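Local coordinates for protein D-glucosaminate-6-phosphate ammonia lyase (Salmonella typhimurium, PDB 7LCE) that is a pyridoxal-phosphate-dependent enzyme of the aminotransferase-like clan, built on a large mixed sheet flanked by helices and assembled from eight chains, at residues A[85-89]-A[90-94]; A[43-47]-A[48-52]; A[118-121]-A[122-126]; A[138-141]-A[142-146]. All blocks are in the same frame, centred on the assembly; numbering follows the deposited sequence.

How the contacts relate
All four contacts are local turns or helix starts in the pyridoxal-phosphate-dependent domain, following one another along the chain as contacts 2, 1, 3 and 4. None touches another within the chain. Contacts 1 and 3 come nearest, their closest atoms about 6 Å apart, whereas the centres of contacts 2 and 4 are about 44 Å apart. Lys213, which bears the cofactor, belongs to none of them. Subunit interfaces bring contacts 1, 3 and 4 together: Arg125 of contact 3 reaches Ala94 O of contact 1 in a neighbouring chain through a weak hydrogen bond, and Arg90 of contact 1 meets Trp143 of contact 4 in another. Contact 2 also meets a neighbouring subunit. A calcium ion lies about 4 Å from the His87 side chain.

Contact 1: A[85-89]-A[90-94]; sequences ITHGD and RARVA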
# COMPACT_ATOMS: atom_id res chain seq x y z
N ILE A 85 7.31 24.14 12.09
CA ILE A 85 7.49 22.96 11.24
C ILE A 85 8.73 23.09 10.37
O ILE A 85 9.50 22.13 10.24
CB ILE A 85 6.23 22.73 10.39
CG1 ILE A 85 5.03 22.43 11.30
CG2 ILE A 85 6.44 21.59 9.41
CD1 ILE A 85 3.75 22.17 10.55
N THR A 86 8.96 24.26 9.79
CA THR A 86 10.08 24.45 8.87
C THR A 86 11.39 24.76 9.57
O THR A 86 12.45 24.56 8.98
CB THR A 86 9.78 25.57 7.87
OG1 THR A 86 9.58 26.80 8.59
CG2 THR A 86 8.53 25.25 7.07
N HIS A 87 11.34 25.26 10.81
CA HIS A 87 12.51 25.76 11.53
C HIS A 87 13.23 26.86 10.75
O HIS A 87 14.40 27.15 11.02
CB HIS A 87 13.50 24.63 11.86
CG HIS A 87 12.99 23.67 12.89
ND1 HIS A 87 12.08 22.68 12.60
CD2 HIS A 87 13.27 23.55 14.21
CE1 HIS A 87 11.82 21.99 13.70
NE2 HIS A 87 12.53 22.50 14.69
N GLY A 88 12.54 27.48 9.80
CA GLY A 88 13.15 28.48 8.95
C GLY A 88 13.90 27.93 7.76
O GLY A 88 14.42 28.72 6.96
N ASP A 89 13.98 26.61 7.61
CA ASP A 89 14.69 26.01 6.48
C ASP A 89 14.06 26.46 5.17
O ASP A 89 12.86 26.27 4.94
CB ASP A 89 14.66 24.48 6.60
CG ASP A 89 15.39 23.79 5.46
OD1 ASP A 89 16.23 24.44 4.80
OD2 ASP A 89 15.13 22.59 5.22
N ARG A 90 14.88 27.05 4.29
CA ARG A 90 14.37 27.63 3.06
C ARG A 90 13.71 26.59 2.16
O ARG A 90 12.74 26.90 1.47
CB ARG A 90 15.50 28.35 2.32
CG ARG A 90 15.81 29.72 2.89
CD ARG A 90 17.02 30.36 2.23
NE ARG A 90 18.23 29.59 2.49
CZ ARG A 90 19.46 29.99 2.17
NH1 ARG A 90 19.67 31.16 1.58
NH2 ARG A 90 20.49 29.20 2.45
N ALA A 91 14.22 25.35 2.17
CA ALA A 91 13.60 24.30 1.37
C ALA A 91 12.23 23.94 1.92
O ALA A 91 11.25 23.83 1.17
CB ALA A 91 14.50 23.07 1.33
N ARG A 92 12.12 23.77 3.24
CA ARG A 92 10.84 23.42 3.84
C ARG A 92 9.83 24.56 3.71
O ARG A 92 8.62 24.31 3.65
CB ARG A 92 11.03 23.05 5.31
CG ARG A 92 11.77 21.74 5.51
CD ARG A 92 11.97 21.42 6.98
NE ARG A 92 11.88 19.99 7.25
CZ ARG A 92 11.78 19.45 8.46
NH1 ARG A 92 11.77 20.20 9.55
NH2 ARG A 92 11.70 18.13 8.57
N VAL A 93 10.30 25.81 3.68
CA VAL A 93 9.40 26.95 3.54
C VAL A 93 8.68 26.89 2.20
O VAL A 93 7.47 27.18 2.11
CB VAL A 93 10.17 28.27 3.72
CG1 VAL A 93 9.37 29.43 3.16
CG2 VAL A 93 10.46 28.50 5.19
N ALA A 94 9.39 26.51 1.14
CA ALA A 94 8.78 26.42 -0.18
C ALA A 94 7.76 25.30 -0.29
O ALA A 94 6.89 25.36 -1.17
CB ALA A 94 9.87 26.24 -1.25
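Ile85 brings its carbonyl O to 3.1 Å from NH1 of Arg92 where a type I' beta turn, Thr86 to Asp89, links helix 73-86 to helix 90-95. Next comes Thr86, whose CG2 packs 3.8 Å from Arg92 CB. Its chi1 of 61° sets OG1 between the backbone N and the carbonyl carbon, from where it accepts from Gly88 N at 3.3 Å in an ST turn; the hydroxyl's strongest partner is Ala82 O, and Gln236 NE2 also bonds to it. His87 leaves the helix with positive phi. Its ring runs alongside Arg92 in the same direction, the ring and guanidinium planes 39° apart, and ND1 sits in plane at the guanidinium edge, 3.9 Å from NH1. Gly88 also has positive phi, which its lack of a side chain accommodates. At the N-cap, Asp89 turns its carboxylate toward the new helix: OD1 accepts a weak bond from Ala91 N at 3.4 Å, and OD2 rests 3.5 Å from Arg92 CG, the two side chains crossing at about a right angle. The Asp89 carbonyl continues the grip, its O accepting from Val93 N at 2.9 Å and touching Val93 CG2 at 3.3 Å.

Contact 2: A[43-47]-A[48-52]; sequences AFVEI and DALVE
Ile47 O accepts from Val51 N at 2.8 Å in a nearly straight bond, and Glu46 O from Leu50 N at 3.0 Å, the donor lying in the carbonyl plane. These open helix 47-62, with Glu46 at its N-cap position. A weak bond from Ala49 N, bent to 121° at the hydrogen, also reaches Glu46 O, so this carbonyl receives two N-H groups of the first turn. Asp48 curls back over the helix start: its chi1 of 60° folds CG in over its own main chain, and OD1 comes within 3.4 Å of Glu46 CB while accepting weakly from Ala49 N. The Glu46 carboxylate is engaged through OE2 by the hydroxyl of Tyr330 of a neighbouring subunit; with Asp48 OD1 4.8 Å from Glu46 OE1, the two acids may raise each other's proton affinity slightly. Farther out the packing is apolar. Val45 CG1 meets Leu50 CD2 at 3.7 Å, the side chains crossing at about a right angle, and Ile47 CG2 lies 3.9 Å from Val51 CG2, one turn along the helix. The neighbouring subunit, whose Asn16, Tyr6 and Thr22 pack on Phe44, Val45 and Ile47, covers the loop after helix 31-41 and the first residue of helix 47-62. Within the chain, helix 248-262 lies alongside: Val45 touches its Lys248, Val51 its Met251, and Leu50 both.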
# COMPACT_ATOMS: atom_id res chain seq x y z
N ALA A 43 5.80 57.06 0.85
CA ALA A 43 7.25 57.03 0.75
C ALA A 43 7.73 55.59 0.64
O ALA A 43 7.06 54.66 1.11
CB ALA A 43 7.92 57.71 1.95
N PHE A 44 8.90 55.41 0.04
CA PHE A 44 9.52 54.10 -0.09
C PHE A 44 10.44 53.83 1.10
O PHE A 44 10.88 54.74 1.80
CB PHE A 44 10.33 54.00 -1.39
CG PHE A 44 9.48 53.99 -2.64
CD1 PHE A 44 8.91 52.81 -3.09
CD2 PHE A 44 9.27 55.15 -3.36
CE1 PHE A 44 8.14 52.79 -4.23
CE2 PHE A 44 8.50 55.13 -4.51
CZ PHE A 44 7.93 53.95 -4.94
N VAL A 45 10.71 52.55 1.32
CA VAL A 45 11.55 52.13 2.43
C VAL A 45 12.14 50.77 2.09
O VAL A 45 11.53 49.96 1.39
CB VAL A 45 10.75 52.09 3.76
CG1 VAL A 45 9.65 51.04 3.69
CG2 VAL A 45 11.67 51.84 4.94
N GLU A 46 13.35 50.51 2.59
CA GLU A 46 13.97 49.20 2.47
C GLU A 46 13.24 48.23 3.40
O GLU A 46 13.35 48.32 4.62
CB GLU A 46 15.45 49.28 2.81
CG GLU A 46 16.21 50.29 1.97
CD GLU A 46 17.67 50.39 2.36
OE1 GLU A 46 17.97 50.33 3.57
OE2 GLU A 46 18.52 50.54 1.45
N ILE A 47 12.48 47.30 2.81
CA ILE A 47 11.58 46.46 3.60
C ILE A 47 12.35 45.62 4.60
O ILE A 47 11.91 45.42 5.74
CB ILE A 47 10.72 45.58 2.67
CG1 ILE A 47 9.73 46.45 1.89
CG2 ILE A 47 9.98 44.52 3.46
CD1 ILE A 47 8.54 46.90 2.72
N ASP A 48 13.53 45.11 4.21
CA ASP A 48 14.32 44.29 5.13
C ASP A 48 14.65 45.06 6.40
O ASP A 48 14.63 44.49 7.50
CB ASP A 48 15.59 43.80 4.44
CG ASP A 48 16.49 44.94 3.97
OD1 ASP A 48 15.95 46.03 3.67
OD2 ASP A 48 17.72 44.75 3.93
N ALA A 49 14.96 46.35 6.27
CA ALA A 49 15.23 47.18 7.44
C ALA A 49 13.96 47.54 8.20
O ALA A 49 14.00 47.68 9.43
CB ALA A 49 15.98 48.45 7.02
N LEU A 50 12.85 47.73 7.49
CA LEU A 50 11.59 48.04 8.16
C LEU A 50 11.08 46.85 8.95
O LEU A 50 10.54 47.01 10.05
CB LEU A 50 10.55 48.50 7.14
CG LEU A 50 9.21 48.94 7.72
CD1 LEU A 50 9.39 50.14 8.63
CD2 LEU A 50 8.23 49.24 6.61
N VAL A 51 11.21 45.64 8.40
CA VAL A 51 10.80 44.43 9.12
C VAL A 51 11.64 44.26 10.37
O VAL A 51 11.13 43.91 11.44
CB VAL A 51 10.91 43.20 8.21
CG1 VAL A 51 10.77 41.92 9.03
CG2 VAL A 51 9.85 43.25 7.11
N GLU A 52 12.94 44.51 10.26
CA GLU A 52 13.84 44.33 11.40
C GLU A 52 13.54 45.36 12.48
O GLU A 52 13.40 45.01 13.66
CB GLU A 52 15.29 44.44 10.91
CG GLU A 52 16.34 43.93 11.87
CD GLU A 52 16.27 42.42 12.06
OE1 GLU A 52 15.58 41.76 11.25
OE2 GLU A 52 16.91 41.90 13.00

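Contact 3: A[118-121]-A[122-126]; sequences APVT and SAIRL
A chi1 of 64° tucks Val120 CG1 between N and C, which sends CG2 out on the far side from N; Ile124, with CG1 set beside its own N and the chain extended beyond, runs CD1 back to meet that CG2 methyl at 4.1 Å. The two branched side chains slant across one another, and Ile124 CG1 lies 3.3 Å from Val120 O, against the carbonyl that also accepts from Ile124 N. On another flank of the helix, Arg125 leaves the backbone extended and then bends at chi3 (-69°), which folds its guanidinium back beside Thr121. The two side chains point the same way, with Arg125 NH2 3.8 Å from Thr121 OG1 and Thr121 O over one face of the guanidinium. That same carbonyl O takes the backbone N of Arg125 at 2.7 Å, so it serves a helix bond as well as facing the guanidinium. The tip of Arg125 is committed to another chain: NH1 donates to Met96 O and, weakly, to Ala94 O of a neighbouring subunit. Ser122 N donates to Pro119 O at 3.0 Å from 58° out of the carbonyl plane and thus not along a lone pair, a three-residue closure at the start of the helix. Ser122 OG rises beside the proline ring, 4.1 Å from Pro119 CD. Helix 120-126 is the connection of a beta-alpha-beta unit between strands 105-109 and 130-134: Ile124 rests on Val106, Met108 and Ile131 of these strands, while Val120 and Ala123 press against Ile77 of helix 73-86.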
# COMPACT_ATOMS: atom_id res chain seq x y z
N ALA A 118 -14.00 31.96 11.66
CA ALA A 118 -13.34 30.90 10.92
C ALA A 118 -12.66 29.99 11.93
O ALA A 118 -12.18 30.47 12.97
CB ALA A 118 -12.32 31.43 9.91
N PRO A 119 -12.61 28.69 11.67
CA PRO A 119 -11.98 27.78 12.64
C PRO A 119 -10.49 28.03 12.76
O PRO A 119 -9.80 28.26 11.76
CB PRO A 119 -12.27 26.39 12.05
CG PRO A 119 -13.43 26.59 11.13
CD PRO A 119 -13.22 27.96 10.55
N VAL A 120 -9.99 27.98 14.00
CA VAL A 120 -8.56 28.10 14.24
C VAL A 120 -7.80 26.97 13.55
O VAL A 120 -6.60 27.09 13.31
CB VAL A 120 -8.28 28.13 15.76
CG1 VAL A 120 -8.70 26.81 16.40
CG2 VAL A 120 -6.82 28.45 16.05
N THR A 121 -8.49 25.87 13.23
CA THR A 121 -7.85 24.78 12.50
C THR A 121 -7.42 25.21 11.11
O THR A 121 -6.40 24.74 10.60
CB THR A 121 -8.80 23.59 12.40
OG1 THR A 121 -9.79 23.85 11.38
CG2 THR A 121 -9.51 23.36 13.72
N SER A 122 -8.18 26.11 10.47
CA SER A 122 -7.84 26.55 9.13
C SER A 122 -6.50 27.28 9.11
O SER A 122 -5.66 27.04 8.24
CB SER A 122 -8.94 27.45 8.57
OG SER A 122 -10.09 26.69 8.24
N ALA A 123 -6.27 28.17 10.08
CA ALA A 123 -4.99 28.85 10.15
C ALA A 123 -3.87 27.85 10.42
O ALA A 123 -2.79 27.94 9.81
CB ALA A 123 -5.02 29.93 11.23
N ILE A 124 -4.11 26.88 11.31
CA ILE A 124 -3.11 25.86 11.59
C ILE A 124 -2.82 25.03 10.34
O ILE A 124 -1.66 24.71 10.05
CB ILE A 124 -3.57 24.98 12.77
CG1 ILE A 124 -3.69 25.82 14.04
CG2 ILE A 124 -2.62 23.83 12.99
CD1 ILE A 124 -4.50 25.16 15.13
N ARG A 125 -3.86 24.67 9.59
CA ARG A 125 -3.64 23.86 8.39
C ARG A 125 -2.89 24.63 7.31
O ARG A 125 -2.16 24.03 6.52
CB ARG A 125 -4.97 23.34 7.84
CG ARG A 125 -4.84 22.04 7.06
CD ARG A 125 -6.15 21.63 6.37
NE ARG A 125 -7.18 21.23 7.32
CZ ARG A 125 -8.24 21.96 7.63
NH1 ARG A 125 -8.44 23.15 7.07
NH2 ARG A 125 -9.12 21.50 8.51
N LEU A 126 -3.06 25.96 7.25
CA LEU A 126 -2.32 26.75 6.27
C LEU A 126 -0.82 26.73 6.55
O LEU A 126 -0.02 26.81 5.62
CB LEU A 126 -2.82 28.19 6.27
CG LEU A 126 -4.10 28.50 5.49
CD1 LEU A 126 -4.50 29.94 5.72
CD2 LEU A 126 -3.92 28.22 4.01

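Contact 4: A[138-141]-A[142-146]; sequences NLAT and RWQLE
Arg142 is the first helical residue after Thr141, the N-cap of helix 142-147. The side chain leads away from the loop: NH1 is hydrogen-bonded to Gln177 OE1 of helix 172-181. Trp143 comes back over the helix start. A chi1 of 68° holds its CG close above the main chain, and this swings the indole over the cap, where Thr141 OG1 stands above one ring face, 3.1 Å from CD1. The indole NE1 is nearby as well, but OG1 lies over the ring and not along the N-H, so the two do not bond. Gln144 CG also lies against an indole face, 3.4 Å above the ring plane and offset toward the rim. Farther out the same indole makes a cation-pi contact with Arg90 of a neighbouring subunit. Gln144 provides the grip. Its extended chain carries the amide back past the N-terminal end of the helix, where OE1 accepts from Thr141 N at 2.9 Å in an almost straight bond (174°), as in one half of a capping box. A weak bond from Thr141 OG1, at 3.3 Å, reaches the same OE1, so one amide oxygen holds both the backbone and the hydroxyl of the N-cap residue. Leu145 N gives a weak helix bond to Thr141 O at 3.4 Å, while its side chain packs on Phe175 and Val178 of helix 172-181. Glu146 finally turns back to the first residue of the helix in a salt bridge spanning one turn, whose hydrogen bond is weak: OE2 lies in the guanidinium plane at its edge, 3.3 Å from Arg142 NE.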
# COMPACT_ATOMS: atom_id res chain seq x y z
N ASN A 138 -14.80 19.03 28.24
CA ASN A 138 -15.07 19.51 29.59
C ASN A 138 -13.93 19.25 30.56
O ASN A 138 -13.92 19.86 31.64
CB ASN A 138 -16.35 18.88 30.14
CG ASN A 138 -16.27 17.37 30.26
OD1 ASN A 138 -15.76 16.69 29.37
ND2 ASN A 138 -16.76 16.83 31.37
N LEU A 139 -12.99 18.37 30.22
CA LEU A 139 -11.92 18.00 31.13
C LEU A 139 -10.67 17.68 30.34
O LEU A 139 -10.74 17.06 29.27
CB LEU A 139 -12.31 16.81 32.00
CG LEU A 139 -11.32 16.42 33.10
CD1 LEU A 139 -11.27 17.49 34.18
CD2 LEU A 139 -11.68 15.06 33.69
N ALA A 140 -9.52 18.10 30.86
CA ALA A 140 -8.23 17.78 30.25
C ALA A 140 -7.20 17.66 31.36
O ALA A 140 -7.04 18.59 32.16
CB ALA A 140 -7.81 18.83 29.23
N THR A 141 -6.52 16.52 31.42
CA THR A 141 -5.51 16.27 32.43
C THR A 141 -4.12 16.45 31.83
O THR A 141 -3.94 16.53 30.61
CB THR A 141 -5.66 14.87 33.03
OG1 THR A 141 -5.35 13.89 32.03
CG2 THR A 141 -7.09 14.66 33.51
N ARG A 142 -3.11 16.53 32.71
CA ARG A 142 -1.76 16.75 32.22
C ARG A 142 -1.20 15.51 31.52
O ARG A 142 -0.54 15.63 30.48
CB ARG A 142 -0.84 17.17 33.36
CG ARG A 142 0.61 17.33 32.91
CD ARG A 142 1.38 18.33 33.74
NE ARG A 142 2.77 18.39 33.32
CZ ARG A 142 3.62 19.35 33.64
NH1 ARG A 142 3.24 20.38 34.38
NH2 ARG A 142 4.88 19.29 33.21
N TRP A 143 -1.47 14.32 32.06
CA TRP A 143 -0.94 13.11 31.42
C TRP A 143 -1.49 12.95 30.01
O TRP A 143 -0.82 12.38 29.15
CB TRP A 143 -1.24 11.87 32.26
CG TRP A 143 -2.69 11.49 32.36
CD1 TRP A 143 -3.55 11.76 33.38
CD2 TRP A 143 -3.46 10.75 31.39
NE1 TRP A 143 -4.79 11.24 33.12
CE2 TRP A 143 -4.76 10.62 31.90
CE3 TRP A 143 -3.16 10.19 30.14
CZ2 TRP A 143 -5.77 9.95 31.20
CZ3 TRP A 143 -4.17 9.53 29.45
CH2 TRP A 143 -5.46 9.42 29.98
N GLN A 144 -2.71 13.44 29.76
CA GLN A 144 -3.24 13.46 28.40
C GLN A 144 -2.41 14.38 27.51
O GLN A 144 -2.17 14.07 26.34
CB GLN A 144 -4.70 13.89 28.41
CG GLN A 144 -5.66 12.82 28.91
CD GLN A 144 -7.07 13.34 29.08
OE1 GLN A 144 -7.28 14.50 29.42
NE2 GLN A 144 -8.06 12.48 28.82
N LEU A 145 -1.98 15.53 28.04
CA LEU A 145 -1.14 16.43 27.27
C LEU A 145 0.21 15.80 26.97
O LEU A 145 0.75 15.96 25.87
CB LEU A 145 -0.95 17.75 28.02
CG LEU A 145 0.01 18.76 27.39
CD1 LEU A 145 -0.45 19.12 25.98
CD2 LEU A 145 0.13 20.00 28.25
N GLU A 146 0.76 15.07 27.93
CA GLU A 146 2.08 14.47 27.74
C GLU A 146 2.03 13.29 26.78
O GLU A 146 3.01 13.04 26.06
CB GLU A 146 2.66 14.05 29.09
CG GLU A 146 2.85 15.22 30.04
CD GLU A 146 3.36 14.79 31.40
OE1 GLU A 146 3.06 13.64 31.82
OE2 GLU A 146 4.07 15.59 32.06